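Local coordinates for protein inositol-3-phosphate synthase (Caenorhabditis elegans, PDB 1VKO) that binds nicotinamide-adenine-dinucleotide on a Rossmann-type fold, belongs to the myo-inositol-1-phosphate synthase family, and is built as a four-chain assembly, at residues Pro486-Pro489 / Pro493-Asn496; Thr255-Gly260 / Leu305-Ile310; Cys242-Trp247 / Ile453-Ala458; Asn152-Ser157 / Leu447-Ala452. All blocks are in the same frame, centred on the assembly; numbering follows the deposited sequence. Where two conformers were deposited one is given.

Contact 1: residues Pro486-Pro489 / Pro493-Asn496; sequences PVVP and PISN
Ile494 lies across both Pro486 and Val488, its side chain at roughly a right angle to each of them, and its branches divide the work. CG2 meets the proline ring, with Ile494 CG2 standing 4.1 Å from Pro486 CG. The other branch turns to the rest of the segment 486-489: Ile494 CG1 is 4.2 Å from Val488 CG2 and also rests 3.9 Å from the carbonyl Pro486 O. The first torsion of Ile494 (chi1 -72°) explains the split, since it sets CG2 anti to the backbone N and CG1 anti to the carbonyl carbon. Val488 answers with one methyl, CG2, which also approaches the backbone atom Pro493 O at 4.3 Å.

Neither segment is helix or strand. Both lie in the long loop between strand 469-470 and helix 498-513, where the chain doubles back through three intervening residues, so the contact closes a hairpin-like excursion by apolar packing between its two limbs. At the helix end of the loop, Asn496 brings its amide oxygen up to CD and CG of the Pro486 ring, with Asn496 OD1 3.7 Å from Pro486 CD; the side chain of Pro486 lies about 12 Å from the bound nicotinamide-adenine-dinucleotide. The backbone there is tied down separately, Asn496 N bonding to Asp383 OD2 and Ser495 O to Gln501 NE2. At the other end, Pro489 and Pro493 both pack on Phe525 of the second subunit.

Contact 2: residues Thr255-Gly260 / Leu305-Ile310; sequences TDVRQG and LVPGLI
Val306 O takes two backbone N-H groups at the start of helix 307-316: Ile310 N bonds to it at 3.2 Å, and Leu309 N makes a weak bond to Val306 O at 2.9 Å. Val306 is the N-cap residue; its side chain has no polar atom to cap the helix, and its CG1 packs against the loop 255-260. The loop sends one residue to meet it. Val257 straddles the junction of loop and helix, each methyl on a different partner: Val257 CG2 lies 4.0 Å from Val306 CG1, and Val257 CG1 lies at the same 4.0 Å from Pro307 CD, on the ring that opens the helix. The fork follows from the torsion, chi1 -172°, which carries CG1 anti to the backbone N and swings CG2 anti to the carbonyl carbon. The side chains of Val257 and Val306 lie alongside each other, running in opposing directions, whereas the approach to the proline ring is oblique.

Polar ties to the loop come from residues beside the two segments. Thr255 N bonds to Asn303 OD1, close before the helix, and Asp256 N to Glu278 OE1. Asn262 donates from ND2 to Asp256 O and also makes a backbone hydrogen bond with Gly308, so it links loop and helix. The contact joins the loop after strand 242-247 to the N-terminus of helix 307-316, with Val257 and Pro307 exposed and Val306 buried. Across it the chemistry is wholly apolar and carries no directional bond, while Asn303, Glu278 and Asn262 bond to the backbone of the loop.

Contact 3: residues Cys242-Trp247 / Ile453-Ala458; sequences CVIVLW and ILTELA
Cys242 and Glu456 make the close half of this contact. The sulfur lies against the aliphatic part of the glutamate, with Cys242 SG 3.8 Å from Glu456 CG and 4.1 Å from Glu456 CB. A first torsion of -165° carries Glu456 CG away from the backbone N, and a bend at chi2 lets the residue lay its methylene groups by the sulfur and take its carboxylate to other partners: OE1 forms a salt bridge with Arg460 NH2 and OE2 accepts Arg75 N, which would compensate the buried charge.

Within the two segments the wider spacing is at Ile244, whose CG1 is 4.3 Å from Thr455 CG2; its CD1 also packs on Ala452 O, just before the helical segment. Thr455 turns its methyl to the strand and gives its hydroxyl OG1 to Leu451 O, within its own helix. All four residues are buried, so neither half is a solvent edge.

The segment axes approach to 9.5 Å and run at 140° to each other. Trp247, further along the strand, touches the bound nicotinamide-adenine-dinucleotide. Helix 440-458 packs on the parallel sheet of a Rossmann-type fold, where strand 242-247 sits between strands 77-82 and 295-298, and Val245 packs on Ser289 of helix 281-291.

Contact 4: residues Asn152-Ser157 / Leu447-Ala452; sequences NDLIIS and LIYDLA
Leu154 is the residue through which segment 152-157 meets Tyr449 and Ala452, and the chain reaches it from a short 3-10 turn. In that turn Asn152 is fastened outside the contact, its OD1 to Tyr116 OH and its O to Gln100 NE2, while Asp153 OD2 accepts Ser150 N. At Leu154 the side chain points to helix 440-458. An extended chi2 (172°) puts CD1 at the far end of the side chain, where it meets two residues one turn apart: Leu154 CD1 is 4.3 Å from Tyr449 CD1 and 4.5 Å from Ala452 CB.

The tyrosine ring is held at its far end, where Tyr449 OH bonds to Ala92 O in helix 87-100. It also meets the ring of Tyr116 with the two planes nearly perpendicular, about 85°. Ile155 turns from helix 440-458 and packs on Phe234 and His238 of helix 220-238. Ile156 faces the contact again, though its nearest approach to segment 447-452 is longer, and it packs on Ile96 and Leu79. Ser157 bonds through its backbone to Leu79 and Leu81, pairing this strand, outermost in the sheet within the chain, parallel to strand 77-82.

Helices 440-458 and 87-100 thus pack on one side of the strand and helix 220-238 on the other, the layered alpha/beta/alpha arrangement characteristic of the Rossmann-type dinucleotide-binding fold.

In the fold
Contacts 3 and 4 lie with centres 8 Å apart and share helix 440-458, which packs on strands 242-247 and 154-159 of one parallel sheet; they touch, among other places, where Leu246 CD1 comes 4.1 Å from Leu451 CD1. Their segments alternate along the chain, so this late helix is joined to two strands far earlier in sequence. Contact 2 is nested within the loops that both close, and its centre lies about 23 Å from that of contact 3. Contact 1 follows all the others in sequence, yet it touches contact 2 where Val487 packs on Ile310, their centres about 17 Å apart. Contacts 1 and 2 thus pair loops and a helix start further from the shared helix.

Contact 1: residues Pro486-Pro489 / Pro493-Asn496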
loop_
_atom_site.group_PDB
_atom_site.type_symbol
_atom_site.label_atom_id
_atom_site.label_comp_id
_atom_site.label_asym_id
_atom_site.label_seq_id
_atom_site.Cartn_x
_atom_site.Cartn_y
_atom_site.Cartn_z
ATOM N N PRO A 486 -27.055 -11.437 2.201
ATOM C CA PRO A 486 -27.865 -12.486 2.811
ATOM C C PRO A 486 -29.378 -12.252 2.580
ATOM O O PRO A 486 -29.893 -11.119 2.697
ATOM C CB PRO A 486 -27.458 -12.464 4.291
ATOM C CG PRO A 486 -26.605 -11.231 4.490
ATOM C CD PRO A 486 -26.398 -10.563 3.191
ATOM N N VAL A 487 -30.028 -13.324 2.154
ATOM C CA VAL A 487 -31.441 -13.414 2.019
ATOM C C VAL A 487 -31.940 -13.904 3.398
ATOM O O VAL A 487 -31.342 -14.800 4.028
ATOM C CB VAL A 487 -31.786 -14.410 0.883
ATOM C CG1 VAL A 487 -33.318 -14.577 0.698
ATOM C CG2 VAL A 487 -31.153 -13.941 -0.423
ATOM N N VAL A 488 -33.017 -13.290 3.880
ATOM C CA VAL A 488 -33.481 -13.521 5.241
ATOM C C VAL A 488 -35.016 -13.657 5.281
ATOM O O VAL A 488 -35.728 -13.080 4.431
ATOM C CB VAL A 488 -33.014 -12.392 6.198
ATOM C CG1 VAL A 488 -31.478 -12.261 6.208
ATOM C CG2 VAL A 488 -33.734 -11.049 5.874
ATOM N N PRO A 489 -35.542 -14.393 6.261
ATOM C CA PRO A 489 -36.979 -14.571 6.360
ATOM C C PRO A 489 -37.712 -13.247 6.196
ATOM O O PRO A 489 -37.313 -12.266 6.802
ATOM C CB PRO A 489 -37.150 -15.123 7.762
ATOM C CG PRO A 489 -35.902 -15.929 7.963
ATOM C CD PRO A 489 -34.823 -15.118 7.330
ATOM N N PRO A 493 -34.652 -8.049 9.693
ATOM C CA PRO A 493 -33.502 -7.268 9.268
ATOM C C PRO A 493 -32.314 -8.102 8.787
ATOM O O PRO A 493 -32.047 -9.173 9.311
ATOM C CB PRO A 493 -33.101 -6.543 10.542
ATOM C CG PRO A 493 -33.503 -7.452 11.623
ATOM C CD PRO A 493 -34.768 -8.064 11.164
ATOM N N ILE A 494 -31.609 -7.565 7.795
ATOM C CA ILE A 494 -30.349 -8.106 7.312
ATOM C C ILE A 494 -29.240 -7.789 8.300
ATOM O O ILE A 494 -29.201 -6.715 8.895
ATOM C CB ILE A 494 -30.025 -7.508 5.944
ATOM C CG1 ILE A 494 -30.970 -8.092 4.870
ATOM C CG2 ILE A 494 -28.598 -7.788 5.581
ATOM C CD1 ILE A 494 -31.295 -7.115 3.743
ATOM N N SER A 495 -28.338 -8.736 8.486
ATOM C CA SER A 495 -27.240 -8.526 9.423
ATOM C C SER A 495 -25.923 -8.749 8.696
ATOM O O SER A 495 -25.627 -9.887 8.290
ATOM C CB SER A 495 -27.379 -9.484 10.616
ATOM O OG SER A 495 -26.448 -9.155 11.626
ATOM N N ASN A 496 -25.145 -7.678 8.539
ATOM C CA ASN A 496 -23.957 -7.732 7.671
ATOM C C ASN A 496 -22.582 -7.869 8.341
ATOM O O ASN A 496 -21.614 -8.203 7.684
ATOM C CB ASN A 496 -23.937 -6.528 6.721
ATOM C CG ASN A 496 -25.012 -6.609 5.630
ATOM O OD1 ASN A 496 -25.038 -7.532 4.800
ATOM N ND2 ASN A 496 -25.882 -5.619 5.613
#

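Contact 2: residues Thr255-Gly260 / Leu305-Ile310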
loop_
_atom_site.group_PDB
_atom_site.type_symbol
_atom_site.label_atom_id
_atom_site.label_comp_id
_atom_site.label_asym_id
_atom_site.label_seq_id
_atom_site.Cartn_x
_atom_site.Cartn_y
_atom_site.Cartn_z
ATOM N N THR A 255 -33.204 -11.302 -12.995
ATOM C CA THR A 255 -34.486 -11.388 -13.677
ATOM C C THR A 255 -35.306 -10.149 -13.289
ATOM O O THR A 255 -34.929 -9.457 -12.337
ATOM C CB THR A 255 -35.203 -12.645 -13.125
ATOM O OG1 THR A 255 -34.440 -13.816 -13.447
ATOM C CG2 THR A 255 -36.519 -12.887 -13.811
ATOM N N ASP A 256 -36.391 -9.845 -14.016
ATOM C CA ASP A 256 -37.403 -8.908 -13.505
ATOM C C ASP A 256 -38.071 -9.583 -12.313
ATOM O O ASP A 256 -37.973 -10.823 -12.141
ATOM C CB ASP A 256 -38.455 -8.554 -14.566
ATOM C CG ASP A 256 -37.906 -7.641 -15.668
ATOM O OD1 ASP A 256 -37.364 -6.553 -15.340
ATOM O OD2 ASP A 256 -37.975 -7.920 -16.894
ATOM N N VAL A 257 -38.700 -8.773 -11.461
ATOM C CA VAL A 257 -39.537 -9.294 -10.367
ATOM C C VAL A 257 -40.853 -8.537 -10.432
ATOM O O VAL A 257 -40.849 -7.308 -10.488
ATOM C CB VAL A 257 -38.894 -9.118 -8.964
ATOM C CG1 VAL A 257 -39.698 -9.854 -7.900
ATOM C CG2 VAL A 257 -37.455 -9.606 -8.950
ATOM N N ARG A 258 -41.966 -9.268 -10.451
ATOM C CA ARG A 258 -43.311 -8.673 -10.594
ATOM C C ARG A 258 -44.364 -9.739 -10.435
ATOM O O ARG A 258 -44.090 -10.912 -10.677
ATOM C CB ARG A 258 -43.503 -7.990 -11.969
ATOM C CG ARG A 258 -43.190 -8.856 -13.210
ATOM C CD ARG A 258 -43.427 -8.136 -14.540
ATOM N NE ARG A 258 -42.869 -8.843 -15.697
ATOM C CZ ARG A 258 -43.480 -9.834 -16.365
ATOM N NH1 ARG A 258 -44.698 -10.270 -16.002
ATOM N NH2 ARG A 258 -42.854 -10.404 -17.398
ATOM N N GLN A 259 -45.568 -9.333 -10.049
ATOM C CA GLN A 259 -46.686 -10.269 -9.991
ATOM C C GLN A 259 -47.141 -10.575 -11.403
ATOM O O GLN A 259 -47.172 -9.681 -12.257
ATOM C CB GLN A 259 -47.840 -9.766 -9.106
ATOM C CG GLN A 259 -48.172 -8.277 -9.212
ATOM C CD GLN A 259 -49.263 -7.853 -8.227
ATOM O OE1 GLN A 259 -50.413 -8.300 -8.329
ATOM N NE2 GLN A 259 -48.902 -7.000 -7.271
ATOM N N GLY A 260 -47.480 -11.843 -11.635
ATOM C CA GLY A 260 -47.712 -12.374 -12.977
ATOM C C GLY A 260 -46.589 -13.323 -13.356
ATOM O O GLY A 260 -46.805 -14.334 -14.063
ATOM N N LEU A 305 -33.584 -16.285 -5.633
ATOM C CA LEU A 305 -34.566 -16.517 -4.576
ATOM C C LEU A 305 -35.608 -15.401 -4.472
ATOM O O LEU A 305 -35.825 -14.810 -3.414
ATOM C CB LEU A 305 -33.828 -16.775 -3.249
ATOM C CG LEU A 305 -32.750 -17.887 -3.371
ATOM C CD1 LEU A 305 -31.832 -17.976 -2.166
ATOM C CD2 LEU A 305 -33.381 -19.255 -3.646
ATOM N N VAL A 306 -36.243 -15.116 -5.602
ATOM C CA VAL A 306 -37.424 -14.253 -5.659
ATOM C C VAL A 306 -38.536 -14.757 -4.705
ATOM O O VAL A 306 -38.524 -15.930 -4.305
ATOM C CB VAL A 306 -37.956 -14.148 -7.116
ATOM C CG1 VAL A 306 -36.941 -13.434 -7.989
ATOM C CG2 VAL A 306 -38.255 -15.528 -7.691
ATOM N N PRO A 307 -39.495 -13.897 -4.356
ATOM C CA PRO A 307 -40.530 -14.259 -3.363
ATOM C C PRO A 307 -41.291 -15.559 -3.725
ATOM O O PRO A 307 -41.543 -16.396 -2.867
ATOM C CB PRO A 307 -41.463 -13.044 -3.360
ATOM C CG PRO A 307 -40.662 -11.910 -3.932
ATOM C CD PRO A 307 -39.677 -12.529 -4.883
ATOM N N GLY A 308 -41.615 -15.736 -4.995
ATOM C CA GLY A 308 -42.231 -16.967 -5.441
ATOM C C GLY A 308 -41.476 -18.225 -5.069
ATOM O O GLY A 308 -42.083 -19.227 -4.703
ATOM N N LEU A 309 -40.153 -18.164 -5.167
ATOM C CA LEU A 309 -39.259 -19.253 -4.779
ATOM C C LEU A 309 -39.215 -19.527 -3.271
ATOM O O LEU A 309 -39.361 -20.657 -2.816
ATOM C CB LEU A 309 -37.848 -19.017 -5.360
ATOM C CG LEU A 309 -37.800 -19.849 -6.640
ATOM C CD1 LEU A 309 -36.669 -19.540 -7.623
ATOM C CD2 LEU A 309 -37.685 -21.232 -6.162
ATOM N N ILE A 310 -39.008 -18.490 -2.493
ATOM C CA ILE A 310 -39.071 -18.638 -1.057
ATOM C C ILE A 310 -40.397 -19.306 -0.691
ATOM O O ILE A 310 -40.403 -20.394 -0.070
ATOM C CB ILE A 310 -38.877 -17.281 -0.376
ATOM C CG1 ILE A 310 -37.419 -16.821 -0.549
ATOM C CG2 ILE A 310 -39.300 -17.357 1.085
ATOM C CD1 ILE A 310 -37.163 -15.363 -0.201
#

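Contact 3: residues Cys242-Trp247 / Ile453-Ala458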
loop_
_atom_site.group_PDB
_atom_site.type_symbol
_atom_site.label_atom_id
_atom_site.label_comp_id
_atom_site.label_asym_id
_atom_site.label_seq_id
_atom_site.Cartn_x
_atom_site.Cartn_y
_atom_site.Cartn_z
ATOM N N CYS A 242 -29.684 -36.666 2.720
ATOM C CA CYS A 242 -29.720 -35.192 2.560
ATOM C C CYS A 242 -29.109 -34.802 1.231
ATOM O O CYS A 242 -27.967 -35.157 0.937
ATOM C CB CYS A 242 -28.961 -34.476 3.681
ATOM S SG CYS A 242 -29.197 -32.680 3.745
ATOM N N VAL A 243 -29.873 -34.076 0.423
ATOM C CA VAL A 243 -29.381 -33.635 -0.878
ATOM C C VAL A 243 -29.375 -32.116 -0.835
ATOM O O VAL A 243 -30.397 -31.503 -0.498
ATOM C CB VAL A 243 -30.299 -34.117 -2.038
ATOM C CG1 VAL A 243 -29.831 -33.581 -3.359
ATOM C CG2 VAL A 243 -30.321 -35.617 -2.096
ATOM N N ILE A 244 -28.228 -31.530 -1.157
ATOM C CA ILE A 244 -28.091 -30.087 -1.232
ATOM C C ILE A 244 -27.632 -29.752 -2.643
ATOM O O ILE A 244 -26.716 -30.401 -3.180
ATOM C CB ILE A 244 -27.071 -29.552 -0.199
ATOM C CG1 ILE A 244 -27.494 -29.904 1.206
ATOM C CG2 ILE A 244 -26.894 -27.991 -0.326
ATOM C CD1 ILE A 244 -26.279 -30.119 2.162
ATOM N N VAL A 245 -28.306 -28.768 -3.243
ATOM C CA VAL A 245 -27.922 -28.224 -4.517
ATOM C C VAL A 245 -27.361 -26.817 -4.314
ATOM O O VAL A 245 -27.918 -25.999 -3.556
ATOM C CB VAL A 245 -29.104 -28.158 -5.460
ATOM C CG1 VAL A 245 -28.765 -27.226 -6.711
ATOM C CG2 VAL A 245 -29.508 -29.568 -5.858
ATOM N N LEU A 246 -26.256 -26.526 -4.988
ATOM C CA LEU A 246 -25.569 -25.261 -4.751
ATOM C C LEU A 246 -25.052 -24.674 -6.051
ATOM O O LEU A 246 -24.366 -25.355 -6.841
ATOM C CB LEU A 246 -24.427 -25.453 -3.731
ATOM C CG LEU A 246 -23.639 -24.229 -3.276
ATOM C CD1 LEU A 246 -23.167 -24.347 -1.783
ATOM C CD2 LEU A 246 -22.460 -23.985 -4.236
ATOM N N TRP A 247 -25.397 -23.405 -6.263
ATOM C CA TRP A 247 -25.000 -22.678 -7.436
ATOM C C TRP A 247 -23.626 -22.008 -7.261
ATOM O O TRP A 247 -23.441 -21.065 -6.447
ATOM C CB TRP A 247 -26.061 -21.618 -7.763
ATOM C CG TRP A 247 -25.730 -20.857 -9.004
ATOM C CD1 TRP A 247 -24.802 -19.853 -9.137
ATOM C CD2 TRP A 247 -26.296 -21.055 -10.304
ATOM N NE1 TRP A 247 -24.761 -19.420 -10.441
ATOM C CE2 TRP A 247 -25.662 -20.138 -11.183
ATOM C CE3 TRP A 247 -27.272 -21.931 -10.830
ATOM C CZ2 TRP A 247 -25.992 -20.050 -12.544
ATOM C CZ3 TRP A 247 -27.558 -21.877 -12.182
ATOM C CH2 TRP A 247 -26.936 -20.918 -13.023
ATOM N N ILE A 453 -22.581 -27.726 4.992
ATOM C CA ILE A 453 -22.450 -28.440 6.254
ATOM C C ILE A 453 -23.421 -27.858 7.280
ATOM O O ILE A 453 -24.102 -28.581 8.007
ATOM C CB ILE A 453 -20.964 -28.483 6.697
ATOM C CG1 ILE A 453 -20.219 -29.547 5.867
ATOM C CG2 ILE A 453 -20.808 -28.758 8.201
ATOM C CD1 ILE A 453 -18.726 -29.567 6.061
ATOM N N LEU A 454 -23.529 -26.548 7.312
ATOM C CA LEU A 454 -24.480 -25.930 8.208
ATOM C C LEU A 454 -25.916 -26.211 7.791
ATOM O O LEU A 454 -26.815 -26.216 8.643
ATOM C CB LEU A 454 -24.220 -24.423 8.276
ATOM C CG LEU A 454 -22.879 -24.129 8.915
ATOM C CD1 LEU A 454 -22.441 -22.745 8.591
ATOM C CD2 LEU A 454 -22.858 -24.409 10.447
ATOM N N THR A 455 -26.144 -26.444 6.490
ATOM C CA THR A 455 -27.484 -26.783 6.005
ATOM C C THR A 455 -27.954 -28.156 6.500
ATOM O O THR A 455 -29.059 -28.275 7.022
ATOM C CB THR A 455 -27.571 -26.706 4.483
ATOM O OG1 THR A 455 -27.368 -25.353 4.064
ATOM C CG2 THR A 455 -29.006 -27.004 4.024
ATOM N N GLU A 456 -27.107 -29.174 6.333
ATOM C CA GLU A 456 -27.419 -30.520 6.810
ATOM C C GLU A 456 -27.646 -30.515 8.314
ATOM O O GLU A 456 -28.502 -31.243 8.819
ATOM C CB GLU A 456 -26.300 -31.497 6.463
ATOM C CG GLU A 456 -26.679 -32.966 6.587
ATOM C CD GLU A 456 -26.744 -33.451 8.020
ATOM O OE1 GLU A 456 -25.837 -33.092 8.804
ATOM O OE2 GLU A 456 -27.694 -34.205 8.370
ATOM N N LEU A 457 -26.870 -29.700 9.028
ATOM C CA LEU A 457 -27.025 -29.572 10.461
ATOM C C LEU A 457 -28.382 -28.960 10.749
ATOM O O LEU A 457 -29.134 -29.490 11.563
ATOM C CB LEU A 457 -25.902 -28.743 11.097
ATOM C CG LEU A 457 -26.242 -28.205 12.505
ATOM C CD1 LEU A 457 -26.403 -29.348 13.539
ATOM C CD2 LEU A 457 -25.268 -27.166 12.984
ATOM N N ALA A 458 -28.718 -27.860 10.085
ATOM C CA ALA A 458 -30.020 -27.246 10.330
ATOM C C ALA A 458 -31.169 -28.228 10.005
ATOM O O ALA A 458 -32.258 -28.180 10.622
ATOM C CB ALA A 458 -30.155 -25.942 9.555
#

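Contact 4: residues Asn152-Ser157 / Leu447-Ala452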
loop_
_atom_site.group_PDB
_atom_site.type_symbol
_atom_site.label_atom_id
_atom_site.label_comp_id
_atom_site.label_asym_id
_atom_site.label_seq_id
_atom_site.Cartn_x
_atom_site.Cartn_y
_atom_site.Cartn_z
ATOM N N ASN A 152 -15.050 -34.650 4.058
ATOM C CA ASN A 152 -14.696 -35.958 3.551
ATOM C C ASN A 152 -15.932 -36.838 3.370
ATOM O O ASN A 152 -15.892 -37.775 2.597
ATOM C CB ASN A 152 -13.650 -36.644 4.453
ATOM C CG ASN A 152 -12.360 -35.835 4.574
ATOM O OD1 ASN A 152 -11.988 -35.055 3.678
ATOM N ND2 ASN A 152 -11.675 -36.010 5.686
ATOM N N ASP A 153 -17.031 -36.498 4.053
ATOM C CA ASP A 153 -18.242 -37.323 4.083
ATOM C C ASP A 153 -19.227 -36.885 3.021
ATOM O O ASP A 153 -20.347 -37.442 2.938
ATOM C CB ASP A 153 -18.965 -37.174 5.424
ATOM C CG ASP A 153 -18.140 -37.616 6.592
ATOM O OD1 ASP A 153 -17.627 -38.764 6.544
ATOM O OD2 ASP A 153 -17.969 -36.889 7.604
ATOM N N LEU A 154 -18.857 -35.853 2.254
ATOM C CA LEU A 154 -19.755 -35.307 1.225
ATOM C C LEU A 154 -19.528 -36.032 -0.079
ATOM O O LEU A 154 -18.390 -36.154 -0.529
ATOM C CB LEU A 154 -19.535 -33.804 1.013
ATOM C CG LEU A 154 -19.748 -32.727 2.100
ATOM C CD1 LEU A 154 -19.243 -31.343 1.596
ATOM C CD2 LEU A 154 -21.217 -32.613 2.589
ATOM N N ILE A 155 -20.607 -36.531 -0.671
ATOM C CA ILE A 155 -20.558 -37.101 -2.015
ATOM C C ILE A 155 -20.963 -36.020 -3.004
ATOM O O ILE A 155 -22.057 -35.456 -2.888
ATOM C CB ILE A 155 -21.577 -38.273 -2.141
ATOM C CG1 ILE A 155 -21.157 -39.503 -1.315
ATOM C CG2 ILE A 155 -21.736 -38.660 -3.590
ATOM C CD1 ILE A 155 -21.870 -39.648 0.042
ATOM N N ILE A 156 -20.146 -35.773 -4.020
ATOM C CA ILE A 156 -20.380 -34.637 -4.898
ATOM C C ILE A 156 -20.527 -34.943 -6.397
ATOM O O ILE A 156 -19.655 -35.523 -7.002
ATOM C CB ILE A 156 -19.269 -33.602 -4.703
ATOM C CG1 ILE A 156 -19.225 -33.098 -3.262
ATOM C CG2 ILE A 156 -19.397 -32.479 -5.741
ATOM C CD1 ILE A 156 -18.168 -31.989 -3.030
ATOM N N SER A 157 -21.630 -34.520 -6.993
ATOM C CA SER A 157 -21.755 -34.459 -8.432
ATOM C C SER A 157 -22.218 -33.027 -8.829
ATOM O O SER A 157 -22.117 -32.083 -8.023
ATOM C CB SER A 157 -22.783 -35.482 -8.887
ATOM O OG SER A 157 -22.826 -35.527 -10.300
ATOM N N LEU A 447 -15.895 -22.365 1.842
ATOM C CA LEU A 447 -17.202 -21.762 2.127
ATOM C C LEU A 447 -18.301 -22.592 1.499
ATOM O O LEU A 447 -19.435 -22.631 1.972
ATOM C CB LEU A 447 -17.278 -20.323 1.602
ATOM C CG LEU A 447 -16.828 -19.115 2.439
ATOM C CD1 LEU A 447 -15.487 -19.300 3.099
ATOM C CD2 LEU A 447 -16.803 -17.860 1.578
ATOM N N ILE A 448 -17.974 -23.252 0.408
ATOM C CA ILE A 448 -18.903 -24.175 -0.153
ATOM C C ILE A 448 -19.060 -25.326 0.841
ATOM O O ILE A 448 -20.179 -25.770 1.073
ATOM C CB ILE A 448 -18.447 -24.674 -1.510
ATOM C CG1 ILE A 448 -18.634 -23.573 -2.570
ATOM C CG2 ILE A 448 -19.257 -25.945 -1.881
ATOM C CD1 ILE A 448 -17.921 -23.837 -3.857
ATOM N N TYR A 449 -17.964 -25.788 1.462
ATOM C CA TYR A 449 -18.100 -26.880 2.424
ATOM C C TYR A 449 -18.897 -26.395 3.621
ATOM O O TYR A 449 -19.731 -27.119 4.099
ATOM C CB TYR A 449 -16.780 -27.482 2.908
ATOM C CG TYR A 449 -15.799 -27.895 1.867
ATOM C CD1 TYR A 449 -16.196 -28.509 0.694
ATOM C CD2 TYR A 449 -14.443 -27.678 2.074
ATOM C CE1 TYR A 449 -15.253 -28.910 -0.261
ATOM C CE2 TYR A 449 -13.496 -28.069 1.142
ATOM C CZ TYR A 449 -13.908 -28.679 -0.006
ATOM O OH TYR A 449 -12.969 -28.988 -0.939
ATOM N N ASP A 450 -18.698 -25.155 4.071
ATOM C CA ASP A 450 -19.440 -24.693 5.236
ATOM C C ASP A 450 -20.927 -24.538 4.979
ATOM O O ASP A 450 -21.756 -24.863 5.862
ATOM C CB ASP A 450 -18.908 -23.378 5.766
ATOM C CG ASP A 450 -17.466 -23.469 6.272
ATOM O OD1 ASP A 450 -17.118 -24.484 6.928
ATOM O OD2 ASP A 450 -16.626 -22.546 6.080
ATOM N N LEU A 451 -21.290 -24.008 3.808
ATOM C CA LEU A 451 -22.721 -23.805 3.515
ATOM C C LEU A 451 -23.439 -25.172 3.504
ATOM O O LEU A 451 -24.469 -25.374 4.157
ATOM C CB LEU A 451 -22.921 -23.044 2.203
ATOM C CG LEU A 451 -22.486 -21.570 2.146
ATOM C CD1 LEU A 451 -22.100 -21.218 0.718
ATOM C CD2 LEU A 451 -23.560 -20.615 2.664
ATOM N N ALA A 452 -22.876 -26.126 2.781
ATOM C CA ALA A 452 -23.475 -27.440 2.736
ATOM C C ALA A 452 -23.621 -27.937 4.184
ATOM O O ALA A 452 -24.679 -28.462 4.567
ATOM C CB ALA A 452 -22.616 -28.395 1.894
#